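Local structure of negative regulator of ofd1 (Schizosaccharomyces pombe, 3QTM) at residues K32-D37 with P228-L233; I234-V239 with W279-T284; K294-K299 with N321-A326; N314-A319 with V338-A343. The protein is required for correct translation termination, directly inhibits ofd1 and promotes stability of the Sre1N transcription factor, probably by blocking its ofd1-accelerated degradation. One frame throughout, in Å; residues are numbered along the deposited sequence.

In the fold
The four contacts follow helices 229-254, 262-285, 292-305, 309-328 and 335-343 through the C-terminal part of this all-helical chain, beginning where contact 1 ties that part to helix 15-34. Contacts 1 and 2 share helix 229-254; their centres lie about 16 Å apart, and they meet where Leu-233 CD2 packs on Ile-282 CG2 at 3.7 Å. Contact 2 reaches contact 3 through Trp-279, which rests against Lys-294 and Leu-295. Contacts 3 and 4, with centres only about 8 Å apart, share helix 309-328 and are joined by a salt bridge of 2.8 Å from Lys-299 NZ to Glu-318 OE1. The centres of contacts 1 and 4 are about 36 Å apart.

Contact 1 (K32-D37 with P228-L233); sequences KLENDD and PAYYKL
Glu-34 and Tyr-231 face each other across a wide gap, their CA atoms 11.8 Å apart, at the end of helix 15-34 and the start of helix 229-254. Side chains alone span it. Glu-34 reaches out with CG anti to the backbone N (chi1 179°) and the chain extended beyond, and Tyr-231 comes to meet it from the opposite direction. The phenol OH of Tyr-231 donates a hydrogen bond of 2.7 Å to Glu-34 OE2, entering on the syn lone pair, the side that faces OE1. The carboxylate and the Tyr-231 ring are turned 36° from each other, with OE2 at the ring edge near its plane. The same oxygen accepts a hydrogen bond from a water 2.9 Å from Glu-34 OE2, and this water is also hydrogen-bonded to Tyr-230 OH at 3.0 Å. Both tyrosines therefore reach one carboxylate oxygen, one directly and one through water. Helix 15-34 ends just here in a Schellman motif: Asp-36, with positive phi, is the C-prime residue, and Asp-37 N bonds to Lys-32 O while Asp-36 N bonds to Leu-33 O. Asp-37 then caps the next helix, 38-58, through Ala-40 N. On the other side Pro-228 is the N-cap residue of helix 229-254. The Tyr-230 ring sends CD2 over the centre of the Tyr-231 ring, 3.5 Å above its plane. A phenylalanine in place of Tyr-231 would probably leave Glu-34 OE2 without its direct donor, the water bridge to Tyr-230 then being the remaining polar link across this surface contact.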
loop_
_atom_site.group_PDB
_atom_site.type_symbol
_atom_site.label_atom_id
_atom_site.label_comp_id
_atom_site.label_asym_id
_atom_site.label_seq_id
_atom_site.Cartn_x
_atom_site.Cartn_y
_atom_site.Cartn_z
ATOM N N LYS A 32 -19.185 2.262 -0.061
ATOM C CA LYS A 32 -19.945 1.126 -0.575
ATOM C C LYS A 32 -19.052 -0.095 -0.806
ATOM O O LYS A 32 -19.428 -1.228 -0.480
ATOM C CB LYS A 32 -20.658 1.496 -1.872
ATOM C CG LYS A 32 -21.823 2.463 -1.681
ATOM C CD LYS A 32 -22.930 1.827 -0.860
ATOM C CE LYS A 32 -23.924 2.873 -0.385
ATOM N NZ LYS A 32 -25.100 2.251 0.267
ATOM N N LEU A 33 -17.874 0.138 -1.374
ATOM C CA LEU A 33 -16.936 -0.945 -1.600
ATOM C C LEU A 33 -16.615 -1.618 -0.264
ATOM O O LEU A 33 -16.652 -2.848 -0.145
ATOM C CB LEU A 33 -15.664 -0.422 -2.261
ATOM C CG LEU A 33 -14.617 -1.491 -2.586
ATOM C CD1 LEU A 33 -15.252 -2.589 -3.418
ATOM C CD2 LEU A 33 -13.419 -0.882 -3.315
ATOM N N GLU A 34 -16.318 -0.801 0.741
ATOM C CA GLU A 34 -15.968 -1.286 2.074
ATOM C C GLU A 34 -17.062 -2.144 2.718
ATOM O O GLU A 34 -16.767 -3.059 3.487
ATOM C CB GLU A 34 -15.648 -0.108 2.982
ATOM C CG GLU A 34 -15.293 -0.494 4.402
ATOM C CD GLU A 34 -14.893 0.709 5.232
ATOM O OE1 GLU A 34 -15.717 1.636 5.364
ATOM O OE2 GLU A 34 -13.758 0.729 5.750
ATOM N N ASN A 35 -18.316 -1.833 2.411
ATOM C CA ASN A 35 -19.443 -2.630 2.861
ATOM C C ASN A 35 -19.789 -3.778 1.919
ATOM O O ASN A 35 -20.875 -4.351 2.001
ATOM C CB ASN A 35 -20.666 -1.742 3.058
ATOM C CG ASN A 35 -20.622 -0.997 4.364
ATOM O OD1 ASN A 35 -20.529 0.231 4.383
ATOM N ND2 ASN A 35 -20.656 -1.736 5.475
ATOM N N ASP A 36 -18.866 -4.099 1.020
ATOM C CA ASP A 36 -19.060 -5.202 0.082
ATOM C C ASP A 36 -20.301 -5.030 -0.794
ATOM O O ASP A 36 -20.907 -6.012 -1.223
ATOM C CB ASP A 36 -19.117 -6.539 0.827
ATOM C CG ASP A 36 -17.915 -6.748 1.737
ATOM O OD1 ASP A 36 -16.768 -6.601 1.252
ATOM O OD2 ASP A 36 -18.117 -7.055 2.936
ATOM N N ASP A 37 -20.677 -3.782 -1.057
ATOM C CA ASP A 37 -21.734 -3.497 -2.020
ATOM C C ASP A 37 -21.086 -3.003 -3.299
ATOM O O ASP A 37 -21.003 -1.801 -3.540
ATOM C CB ASP A 37 -22.704 -2.445 -1.483
ATOM C CG ASP A 37 -23.970 -2.340 -2.322
ATOM O OD1 ASP A 37 -24.952 -1.740 -1.825
ATOM O OD2 ASP A 37 -23.992 -2.871 -3.465
ATOM N N PRO A 228 -10.058 5.874 13.660
ATOM C CA PRO A 228 -10.579 4.670 14.309
ATOM C C PRO A 228 -9.529 3.571 14.347
ATOM O O PRO A 228 -8.693 3.476 13.438
ATOM C CB PRO A 228 -11.722 4.246 13.389
ATOM C CG PRO A 228 -12.155 5.505 12.723
ATOM C CD PRO A 228 -10.908 6.314 12.539
ATOM N N ALA A 229 -9.581 2.748 15.387
ATOM C CA ALA A 229 -8.622 1.673 15.565
ATOM C C ALA A 229 -8.579 0.782 14.329
ATOM O O ALA A 229 -7.507 0.368 13.878
ATOM C CB ALA A 229 -8.971 0.857 16.814
ATOM N N TYR A 230 -9.756 0.504 13.782
ATOM C CA TYR A 230 -9.888 -0.328 12.591
ATOM C C TYR A 230 -8.938 0.087 11.458
ATOM O O TYR A 230 -8.350 -0.763 10.788
ATOM C CB TYR A 230 -11.336 -0.306 12.093
ATOM C CG TYR A 230 -11.530 -1.029 10.782
ATOM C CD1 TYR A 230 -11.668 -2.416 10.740
ATOM C CD2 TYR A 230 -11.566 -0.332 9.580
ATOM C CE1 TYR A 230 -11.838 -3.093 9.526
ATOM C CE2 TYR A 230 -11.727 -0.993 8.369
ATOM C CZ TYR A 230 -11.867 -2.370 8.345
ATOM O OH TYR A 230 -12.034 -3.021 7.139
ATOM N N TYR A 231 -8.793 1.390 11.238
ATOM C CA TYR A 231 -7.918 1.874 10.163
ATOM C C TYR A 231 -6.449 1.927 10.564
ATOM O O TYR A 231 -5.576 1.614 9.754
ATOM C CB TYR A 231 -8.398 3.226 9.614
ATOM C CG TYR A 231 -9.790 3.131 9.018
ATOM C CD1 TYR A 231 -9.998 2.510 7.791
ATOM C CD2 TYR A 231 -10.897 3.631 9.701
ATOM C CE1 TYR A 231 -11.270 2.397 7.246
ATOM C CE2 TYR A 231 -12.181 3.529 9.170
ATOM C CZ TYR A 231 -12.359 2.913 7.938
ATOM O OH TYR A 231 -13.618 2.805 7.401
ATOM N N LYS A 232 -6.175 2.324 11.806
ATOM C CA LYS A 232 -4.808 2.302 12.312
ATOM C C LYS A 232 -4.212 0.902 12.152
ATOM O O LYS A 232 -3.043 0.750 11.832
ATOM C CB LYS A 232 -4.770 2.712 13.776
ATOM C CG LYS A 232 -5.183 4.130 14.052
ATOM C CD LYS A 232 -5.071 4.419 15.535
ATOM C CE LYS A 232 -5.535 5.822 15.885
ATOM N NZ LYS A 232 -5.358 6.081 17.341
ATOM N N LEU A 233 -5.035 -0.118 12.365
ATOM C CA LEU A 233 -4.595 -1.503 12.249
ATOM C C LEU A 233 -4.096 -1.856 10.858
ATOM O O LEU A 233 -3.028 -2.454 10.700
ATOM C CB LEU A 233 -5.734 -2.455 12.616
ATOM C CG LEU A 233 -5.764 -2.950 14.053
ATOM C CD1 LEU A 233 -7.012 -3.803 14.299
ATOM C CD2 LEU A 233 -4.486 -3.742 14.318
HETATM O O HOH W 1 -11.885 -1.238 4.673
#

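Contact 2 (I234-V239 with W279-T284); sequences IAQEAV and WNVIYT
Apolar contact between carbons is made chiefly by Gln-236 and Ile-282, whose CA atoms lie 6.6 Å apart where helices 229-254 and 262-285 run antiparallel. The axes of the two short segments approach to 9.6 Å and make an angle of 156°. Gln-236 offers its aliphatic stem: CB meets Ile-282 CG1 at 3.7 Å, while the chain bends at chi2 (-69°) and crosses Val-281 at about a right angle.

Contact between polar and apolar atoms completes the interface. Val-281 CG1 comes to 3.9 Å from Gln-236 NE2 and equally near its CD. Ile-282 CD1 lies 3.8 Å from the backbone Gln-236 O and as near Glu-237 OE1, the side chains of Glu-237 and Ile-282 crossing almost perpendicularly. The charge of Glu-237 is met from beyond the two segments, its OE2 forming a salt bridge with Arg-291. Within 279-284, Thr-284 OG1 and Thr-284 N both bond to Asn-280 O, from opposite faces of its carbonyl plane.

The two consecutive helices form a helical hairpin, consistent with the tetratricopeptide-repeat class. Behind it, Trp-279 packs on helix 292-305 through Leu-292, Lys-294 and Leu-295, and its NE1 bonds to Arg-291 O. Helix 213-220 also packs on helix 229-254, Leu-219 touching Gln-236 and Trp-218 touching Ala-238 and Val-239.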
loop_
_atom_site.group_PDB
_atom_site.type_symbol
_atom_site.label_atom_id
_atom_site.label_comp_id
_atom_site.label_asym_id
_atom_site.label_seq_id
_atom_site.Cartn_x
_atom_site.Cartn_y
_atom_site.Cartn_z
ATOM N N ILE A 234 -4.884 -1.515 9.846
ATOM C CA ILE A 234 -4.516 -1.834 8.474
ATOM C C ILE A 234 -3.171 -1.197 8.110
ATOM O O ILE A 234 -2.296 -1.853 7.540
ATOM C CB ILE A 234 -5.599 -1.381 7.462
ATOM C CG1 ILE A 234 -6.957 -2.012 7.819
ATOM C CG2 ILE A 234 -5.154 -1.722 6.031
ATOM C CD1 ILE A 234 -8.084 -1.682 6.850
ATOM N N ALA A 235 -3.023 0.084 8.445
ATOM C CA ALA A 235 -1.779 0.829 8.218
ATOM C C ALA A 235 -0.578 0.230 8.976
ATOM O O ALA A 235 0.500 0.048 8.407
ATOM C CB ALA A 235 -1.975 2.304 8.616
ATOM N N GLN A 236 -0.769 -0.059 10.260
ATOM C CA GLN A 236 0.312 -0.586 11.090
ATOM C C GLN A 236 0.712 -1.991 10.646
ATOM O O GLN A 236 1.891 -2.331 10.658
ATOM C CB GLN A 236 -0.060 -0.567 12.576
ATOM C CG GLN A 236 -0.189 0.826 13.188
ATOM C CD GLN A 236 1.145 1.571 13.296
ATOM O OE1 GLN A 236 2.211 1.045 12.954
ATOM N NE2 GLN A 236 1.084 2.804 13.774
ATOM N N GLU A 237 -0.265 -2.799 10.230
ATOM C CA GLU A 237 0.032 -4.109 9.642
ATOM C C GLU A 237 0.913 -3.996 8.393
ATOM O O GLU A 237 1.810 -4.825 8.177
ATOM C CB GLU A 237 -1.252 -4.868 9.297
ATOM C CG GLU A 237 -2.121 -5.229 10.496
ATOM C CD GLU A 237 -1.737 -6.556 11.119
ATOM O OE1 GLU A 237 -0.539 -6.912 11.072
ATOM O OE2 GLU A 237 -2.635 -7.251 11.651
ATOM N N ALA A 238 0.656 -2.985 7.563
ATOM C CA ALA A 238 1.470 -2.783 6.364
ATOM C C ALA A 238 2.874 -2.312 6.760
ATOM O O ALA A 238 3.870 -2.674 6.134
ATOM C CB ALA A 238 0.816 -1.778 5.414
ATOM N N VAL A 239 2.954 -1.487 7.795
ATOM C CA VAL A 239 4.261 -1.078 8.305
ATOM C C VAL A 239 5.015 -2.274 8.909
ATOM O O VAL A 239 6.179 -2.494 8.601
ATOM C CB VAL A 239 4.142 0.052 9.325
ATOM C CG1 VAL A 239 5.499 0.327 9.973
ATOM C CG2 VAL A 239 3.581 1.295 8.647
ATOM N N TRP A 279 4.643 -4.218 16.286
ATOM C CA TRP A 279 3.766 -5.290 16.780
ATOM C C TRP A 279 3.080 -4.883 18.091
ATOM O O TRP A 279 1.900 -5.154 18.288
ATOM C CB TRP A 279 4.516 -6.615 16.966
ATOM C CG TRP A 279 3.609 -7.706 17.482
ATOM C CD1 TRP A 279 2.893 -8.604 16.739
ATOM C CD2 TRP A 279 3.296 -7.982 18.853
ATOM N NE1 TRP A 279 2.163 -9.431 17.567
ATOM C CE2 TRP A 279 2.393 -9.065 18.869
ATOM C CE3 TRP A 279 3.697 -7.422 20.071
ATOM C CZ2 TRP A 279 1.888 -9.598 20.054
ATOM C CZ3 TRP A 279 3.193 -7.951 21.243
ATOM C CH2 TRP A 279 2.302 -9.034 21.227
ATOM N N ASN A 280 3.824 -4.224 18.977
ATOM C CA ASN A 280 3.259 -3.738 20.237
ATOM C C ASN A 280 2.144 -2.710 20.041
ATOM O O ASN A 280 1.143 -2.722 20.761
ATOM C CB ASN A 280 4.354 -3.184 21.173
ATOM C CG ASN A 280 5.000 -4.274 22.017
ATOM O OD1 ASN A 280 6.215 -4.462 21.984
ATOM N ND2 ASN A 280 4.181 -5.016 22.758
ATOM N N VAL A 281 2.318 -1.817 19.071
ATOM C CA VAL A 281 1.267 -0.863 18.746
ATOM C C VAL A 281 0.024 -1.631 18.279
ATOM O O VAL A 281 -1.089 -1.334 18.695
ATOM C CB VAL A 281 1.713 0.109 17.644
ATOM C CG1 VAL A 281 0.513 0.879 17.092
ATOM C CG2 VAL A 281 2.822 1.065 18.168
ATOM N N ILE A 282 0.231 -2.629 17.423
ATOM C CA ILE A 282 -0.857 -3.449 16.915
ATOM C C ILE A 282 -1.556 -4.203 18.044
ATOM O O ILE A 282 -2.789 -4.263 18.094
ATOM C CB ILE A 282 -0.354 -4.426 15.832
ATOM C CG1 ILE A 282 0.055 -3.652 14.570
ATOM C CG2 ILE A 282 -1.410 -5.473 15.492
ATOM C CD1 ILE A 282 0.931 -4.447 13.611
ATOM N N TYR A 283 -0.770 -4.763 18.960
ATOM C CA TYR A 283 -1.326 -5.548 20.060
ATOM C C TYR A 283 -2.142 -4.670 20.997
ATOM O O TYR A 283 -3.133 -5.115 21.567
ATOM C CB TYR A 283 -0.212 -6.279 20.821
ATOM C CG TYR A 283 -0.680 -7.391 21.741
ATOM C CD1 TYR A 283 -1.445 -8.451 21.257
ATOM C CD2 TYR A 283 -0.331 -7.400 23.089
ATOM C CE1 TYR A 283 -1.853 -9.477 22.080
ATOM C CE2 TYR A 283 -0.740 -8.427 23.925
ATOM C CZ TYR A 283 -1.501 -9.464 23.413
ATOM O OH TYR A 283 -1.912 -10.489 24.232
ATOM N N THR A 284 -1.738 -3.414 21.142
ATOM C CA THR A 284 -2.509 -2.466 21.942
ATOM C C THR A 284 -3.814 -2.061 21.257
ATOM O O THR A 284 -4.786 -1.674 21.914
ATOM C CB THR A 284 -1.713 -1.188 22.230
ATOM O OG1 THR A 284 -0.502 -1.521 22.920
ATOM C CG2 THR A 284 -2.541 -0.235 23.084
#

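Contact 3 (K294-K299 with N321-A326); sequences KLADIK and NAIKEA
Ala-296 and Ala-322 meet methyl to methyl, CB to CB at 4.2 Å, and have the most surface buried here. Their CA atoms are only 5.8 Å apart, and the axes of the short segments approach to 8.8 Å at 163°, so helices 292-305 and 309-328 pack closely as an antiparallel pair. Consecutive in the chain, they make a helical hairpin, as is consistent with a tetratricopeptide-repeat protein. Small residues on both sides allow this approach: each presents just a methyl group toward the other helix.

Ile-323 supplies the next largest share. It starts off beside the interface, but CG1 lies anti to the carbonyl carbon (chi1 -61°), and this torsion carries the longer branch across to Ala-296. Ile-323 CG1 touches Ala-296 CB at 3.6 Å, and its terminal CD1 stays within 4.1 Å of the same Ala-296 CB. The methyl of Ala-296 is thus met by both the Ala-322 methyl and the longer Ile-323 branch. At the fringe, Leu-295 CD2 comes to 4.4 Å from Ala-322 CB, a looser touch. All these meetings are between apolar carbons.

Helix 262-285 backs helix 292-305, with Ser-275 and Val-276 against Ile-298. Beyond Ile-323 comes helix 335-343, which brings Tyr-337, Phe-340 and Val-341 onto it, while Asp-297 OD1 bonds to Tyr-337 OH.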
loop_
_atom_site.group_PDB
_atom_site.type_symbol
_atom_site.label_atom_id
_atom_site.label_comp_id
_atom_site.label_asym_id
_atom_site.label_seq_id
_atom_site.Cartn_x
_atom_site.Cartn_y
_atom_site.Cartn_z
ATOM N N LYS A 294 3.004 -14.083 16.334
ATOM C CA LYS A 294 3.776 -13.176 15.485
ATOM C C LYS A 294 4.951 -12.565 16.252
ATOM O O LYS A 294 6.057 -12.431 15.723
ATOM C CB LYS A 294 2.885 -12.069 14.916
ATOM C CG LYS A 294 3.638 -11.045 14.074
ATOM C CD LYS A 294 4.484 -11.738 13.014
ATOM C CE LYS A 294 5.021 -10.756 11.987
ATOM N NZ LYS A 294 3.907 -10.147 11.216
ATOM N N LEU A 295 4.706 -12.200 17.505
ATOM C CA LEU A 295 5.779 -11.721 18.375
ATOM C C LEU A 295 6.832 -12.815 18.536
ATOM O O LEU A 295 8.031 -12.573 18.391
ATOM C CB LEU A 295 5.220 -11.303 19.743
ATOM C CG LEU A 295 6.253 -11.030 20.845
ATOM C CD1 LEU A 295 7.280 -9.975 20.404
ATOM C CD2 LEU A 295 5.580 -10.620 22.153
ATOM N N ALA A 296 6.367 -14.027 18.819
ATOM C CA ALA A 296 7.252 -15.171 18.970
ATOM C C ALA A 296 8.178 -15.359 17.762
ATOM O O ALA A 296 9.379 -15.588 17.926
ATOM C CB ALA A 296 6.436 -16.437 19.234
ATOM N N ASP A 297 7.625 -15.264 16.550
ATOM C CA ASP A 297 8.426 -15.434 15.335
ATOM C C ASP A 297 9.505 -14.365 15.196
ATOM O O ASP A 297 10.622 -14.652 14.781
ATOM C CB ASP A 297 7.543 -15.408 14.090
ATOM C CG ASP A 297 6.529 -16.543 14.063
ATOM O OD1 ASP A 297 6.745 -17.568 14.751
ATOM O OD2 ASP A 297 5.516 -16.401 13.344
ATOM N N ILE A 298 9.157 -13.126 15.522
ATOM C CA ILE A 298 10.121 -12.029 15.476
ATOM C C ILE A 298 11.254 -12.257 16.484
ATOM O O ILE A 298 12.429 -12.074 16.172
ATOM C CB ILE A 298 9.430 -10.687 15.764
ATOM C CG1 ILE A 298 8.367 -10.401 14.689
ATOM C CG2 ILE A 298 10.450 -9.558 15.841
ATOM C CD1 ILE A 298 7.444 -9.239 15.036
ATOM N N LYS A 299 10.894 -12.665 17.696
ATOM C CA LYS A 299 11.892 -12.953 18.717
ATOM C C LYS A 299 12.798 -14.124 18.326
ATOM O O LYS A 299 13.995 -14.111 18.604
ATOM C CB LYS A 299 11.205 -13.224 20.052
ATOM C CG LYS A 299 10.485 -12.003 20.622
ATOM C CD LYS A 299 11.468 -10.910 21.066
ATOM C CE LYS A 299 10.743 -9.761 21.772
ATOM N NZ LYS A 299 11.679 -8.699 22.258
ATOM N N ASN A 321 7.451 -17.660 26.272
ATOM C CA ASN A 321 6.381 -17.081 27.069
ATOM C C ASN A 321 5.204 -16.689 26.183
ATOM O O ASN A 321 4.048 -16.914 26.533
ATOM C CB ASN A 321 6.876 -15.841 27.823
ATOM C CG ASN A 321 7.775 -16.182 28.997
ATOM O OD1 ASN A 321 7.864 -17.335 29.419
ATOM N ND2 ASN A 321 8.444 -15.167 29.538
ATOM N N ALA A 322 5.515 -16.088 25.037
ATOM C CA ALA A 322 4.493 -15.633 24.106
ATOM C C ALA A 322 3.669 -16.827 23.640
ATOM O O ALA A 322 2.440 -16.800 23.703
ATOM C CB ALA A 322 5.129 -14.918 22.922
ATOM N N ILE A 323 4.357 -17.870 23.190
ATOM C CA ILE A 323 3.717 -19.094 22.724
ATOM C C ILE A 323 2.885 -19.771 23.820
ATOM O O ILE A 323 1.737 -20.155 23.593
ATOM C CB ILE A 323 4.764 -20.088 22.196
ATOM C CG1 ILE A 323 5.510 -19.484 21.008
ATOM C CG2 ILE A 323 4.106 -21.423 21.813
ATOM C CD1 ILE A 323 6.616 -20.375 20.467
ATOM N N LYS A 324 3.461 -19.908 25.010
ATOM C CA LYS A 324 2.738 -20.494 26.138
ATOM C C LYS A 324 1.500 -19.686 26.515
ATOM O O LYS A 324 0.445 -20.253 26.824
ATOM C CB LYS A 324 3.644 -20.642 27.366
ATOM C CG LYS A 324 4.029 -22.083 27.706
ATOM C CD LYS A 324 4.492 -22.230 29.170
ATOM C CE LYS A 324 6.023 -22.180 29.330
ATOM N NZ LYS A 324 6.621 -20.801 29.291
ATOM N N GLU A 325 1.628 -18.363 26.511
ATOM C CA GLU A 325 0.485 -17.512 26.820
ATOM C C GLU A 325 -0.606 -17.597 25.744
ATOM O O GLU A 325 -1.797 -17.558 26.048
ATOM C CB GLU A 325 0.928 -16.066 26.995
ATOM C CG GLU A 325 -0.223 -15.139 27.319
ATOM C CD GLU A 325 0.165 -13.671 27.248
ATOM O OE1 GLU A 325 1.376 -13.377 27.111
ATOM O OE2 GLU A 325 -0.745 -12.812 27.324
ATOM N N ALA A 326 -0.194 -17.696 24.482
ATOM C CA ALA A 326 -1.139 -17.873 23.392
ATOM C C ALA A 326 -1.947 -19.153 23.613
ATOM O O ALA A 326 -3.175 -19.131 23.595
ATOM C CB ALA A 326 -0.404 -17.947 22.067
#

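Contact 4 (N314-A319 with V338-A343); sequences NYLKEA and VEFVEA
This is an apolar contact, partly buried, in which one aromatic ring of the last helix, 335-343, reaches onto helix 309-328 near the C-terminal end of the chain. From helix 335-343, Phe-340 is the side chain that carries the contact: the nearest CA atoms, those of Ala-319 and Val-341, are 8.8 Å apart. With CG anti to the backbone N (chi1 173°), the ring points its far end at the other helix. Phe-340 CZ comes to 3.9 Å from Ala-319 CB, which approaches the ring at a slant. The carbonyl oxygen Leu-316 O lies at the ring edge, in its plane, 3.9 Å from Phe-340 CZ, so the carbonyl faces the ring's C-H rim rather than its pi cloud. Leu-316 CD2 stands beyond the rim, 4.1 Å from Phe-340 CE2, the two side chains running at an oblique angle. Cys-320 of the same helix also touches the ring. Replacing Phe-340 with an alanine would probably open a gap beside Leu-316 and Ala-319 and leave both without their aromatic partner. Ala-303 and Met-300 of helix 292-305 touch Leu-316 and Ala-319 respectively. Successive helices stacked in this way are consistent with the tetratricopeptide-repeat class of this domain.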
loop_
_atom_site.group_PDB
_atom_site.type_symbol
_atom_site.label_atom_id
_atom_site.label_comp_id
_atom_site.label_asym_id
_atom_site.label_seq_id
_atom_site.Cartn_x
_atom_site.Cartn_y
_atom_site.Cartn_z
ATOM N N ASN A 314 17.623 -14.265 26.240
ATOM C CA ASN A 314 16.476 -13.377 26.440
ATOM C C ASN A 314 15.399 -13.568 25.361
ATOM O O ASN A 314 14.222 -13.779 25.674
ATOM C CB ASN A 314 16.920 -11.913 26.483
ATOM C CG ASN A 314 17.721 -11.579 27.728
ATOM O OD1 ASN A 314 17.585 -12.229 28.768
ATOM N ND2 ASN A 314 18.559 -10.562 27.630
ATOM N N TYR A 315 15.813 -13.501 24.098
ATOM C CA TYR A 315 14.890 -13.649 22.980
ATOM C C TYR A 315 14.110 -14.966 23.068
ATOM O O TYR A 315 12.885 -14.980 22.908
ATOM C CB TYR A 315 15.637 -13.571 21.647
ATOM C CG TYR A 315 16.343 -12.250 21.394
ATOM C CD1 TYR A 315 15.753 -11.038 21.755
ATOM C CD2 TYR A 315 17.583 -12.214 20.764
ATOM C CE1 TYR A 315 16.392 -9.828 21.515
ATOM C CE2 TYR A 315 18.227 -11.005 20.508
ATOM C CZ TYR A 315 17.630 -9.817 20.893
ATOM O OH TYR A 315 18.266 -8.613 20.645
ATOM N N LEU A 316 14.822 -16.062 23.331
ATOM C CA LEU A 316 14.199 -17.383 23.358
ATOM C C LEU A 316 13.151 -17.485 24.460
ATOM O O LEU A 316 12.081 -18.054 24.246
ATOM C CB LEU A 316 15.251 -18.485 23.518
ATOM C CG LEU A 316 16.190 -18.651 22.319
ATOM C CD1 LEU A 316 17.289 -19.699 22.586
ATOM C CD2 LEU A 316 15.401 -18.992 21.056
ATOM N N LYS A 317 13.461 -16.933 25.634
ATOM C CA LYS A 317 12.506 -16.921 26.732
ATOM C C LYS A 317 11.260 -16.133 26.342
ATOM O O LYS A 317 10.140 -16.580 26.576
ATOM C CB LYS A 317 13.107 -16.325 28.011
ATOM C CG LYS A 317 12.286 -16.690 29.254
ATOM C CD LYS A 317 12.596 -15.837 30.490
ATOM C CE LYS A 317 11.638 -16.208 31.639
ATOM N NZ LYS A 317 11.569 -15.216 32.761
ATOM N N GLU A 318 11.463 -14.957 25.755
ATOM C CA GLU A 318 10.338 -14.130 25.302
ATOM C C GLU A 318 9.441 -14.867 24.297
ATOM O O GLU A 318 8.221 -14.810 24.396
ATOM C CB GLU A 318 10.827 -12.796 24.725
ATOM C CG GLU A 318 11.384 -11.847 25.781
ATOM C CD GLU A 318 11.781 -10.492 25.214
ATOM O OE1 GLU A 318 12.595 -10.455 24.266
ATOM O OE2 GLU A 318 11.273 -9.460 25.714
ATOM N N ALA A 319 10.047 -15.576 23.347
ATOM C CA ALA A 319 9.268 -16.352 22.386
ATOM C C ALA A 319 8.460 -17.450 23.082
ATOM O O ALA A 319 7.281 -17.665 22.780
ATOM C CB ALA A 319 10.177 -16.947 21.318
ATOM N N VAL A 338 4.677 -26.110 19.069
ATOM C CA VAL A 338 4.569 -27.105 20.125
ATOM C C VAL A 338 5.938 -27.642 20.526
ATOM O O VAL A 338 6.265 -27.695 21.710
ATOM C CB VAL A 338 3.662 -28.281 19.718
ATOM C CG1 VAL A 338 3.778 -29.400 20.734
ATOM C CG2 VAL A 338 2.218 -27.819 19.595
ATOM N N GLU A 339 6.738 -28.025 19.536
ATOM C CA GLU A 339 8.060 -28.584 19.806
ATOM C C GLU A 339 9.044 -27.535 20.319
ATOM O O GLU A 339 9.925 -27.849 21.123
ATOM C CB GLU A 339 8.628 -29.287 18.569
ATOM C CG GLU A 339 8.984 -28.358 17.420
ATOM C CD GLU A 339 9.225 -29.112 16.120
ATOM O OE1 GLU A 339 9.705 -30.267 16.178
ATOM O OE2 GLU A 339 8.930 -28.552 15.039
ATOM N N PHE A 340 8.897 -26.294 19.858
ATOM C CA PHE A 340 9.775 -25.226 20.319
ATOM C C PHE A 340 9.693 -25.057 21.827
ATOM O O PHE A 340 10.705 -24.807 22.482
ATOM C CB PHE A 340 9.455 -23.890 19.647
ATOM C CG PHE A 340 10.220 -22.735 20.228
ATOM C CD1 PHE A 340 9.712 -22.018 21.301
ATOM C CD2 PHE A 340 11.463 -22.382 19.722
ATOM C CE1 PHE A 340 10.425 -20.957 21.855
ATOM C CE2 PHE A 340 12.181 -21.320 20.266
ATOM C CZ PHE A 340 11.662 -20.607 21.334
ATOM N N VAL A 341 8.491 -25.182 22.380
ATOM C CA VAL A 341 8.310 -24.987 23.816
ATOM C C VAL A 341 8.684 -26.237 24.613
ATOM O O VAL A 341 9.095 -26.140 25.771
ATOM C CB VAL A 341 6.876 -24.538 24.173
ATOM C CG1 VAL A 341 6.476 -23.327 23.341
ATOM C CG2 VAL A 341 5.891 -25.683 23.979
ATOM N N GLU A 342 8.545 -27.405 23.991
ATOM C CA GLU A 342 9.010 -28.646 24.603
ATOM C C GLU A 342 10.535 -28.619 24.668
ATOM O O GLU A 342 11.131 -28.769 25.736
ATOM C CB GLU A 342 8.538 -29.872 23.807
ATOM C CG GLU A 342 7.035 -29.936 23.512
ATOM C CD GLU A 342 6.173 -30.215 24.740
ATOM O OE1 GLU A 342 5.218 -31.020 24.623
ATOM O OE2 GLU A 342 6.436 -29.629 25.816
ATOM N N ALA A 343 11.160 -28.406 23.514
ATOM C CA ALA A 343 12.615 -28.374 23.419
ATOM C C ALA A 343 13.241 -27.308 24.321
ATOM O O ALA A 343 14.418 -27.395 24.665
ATOM C CB ALA A 343 13.051 -28.174 21.966
#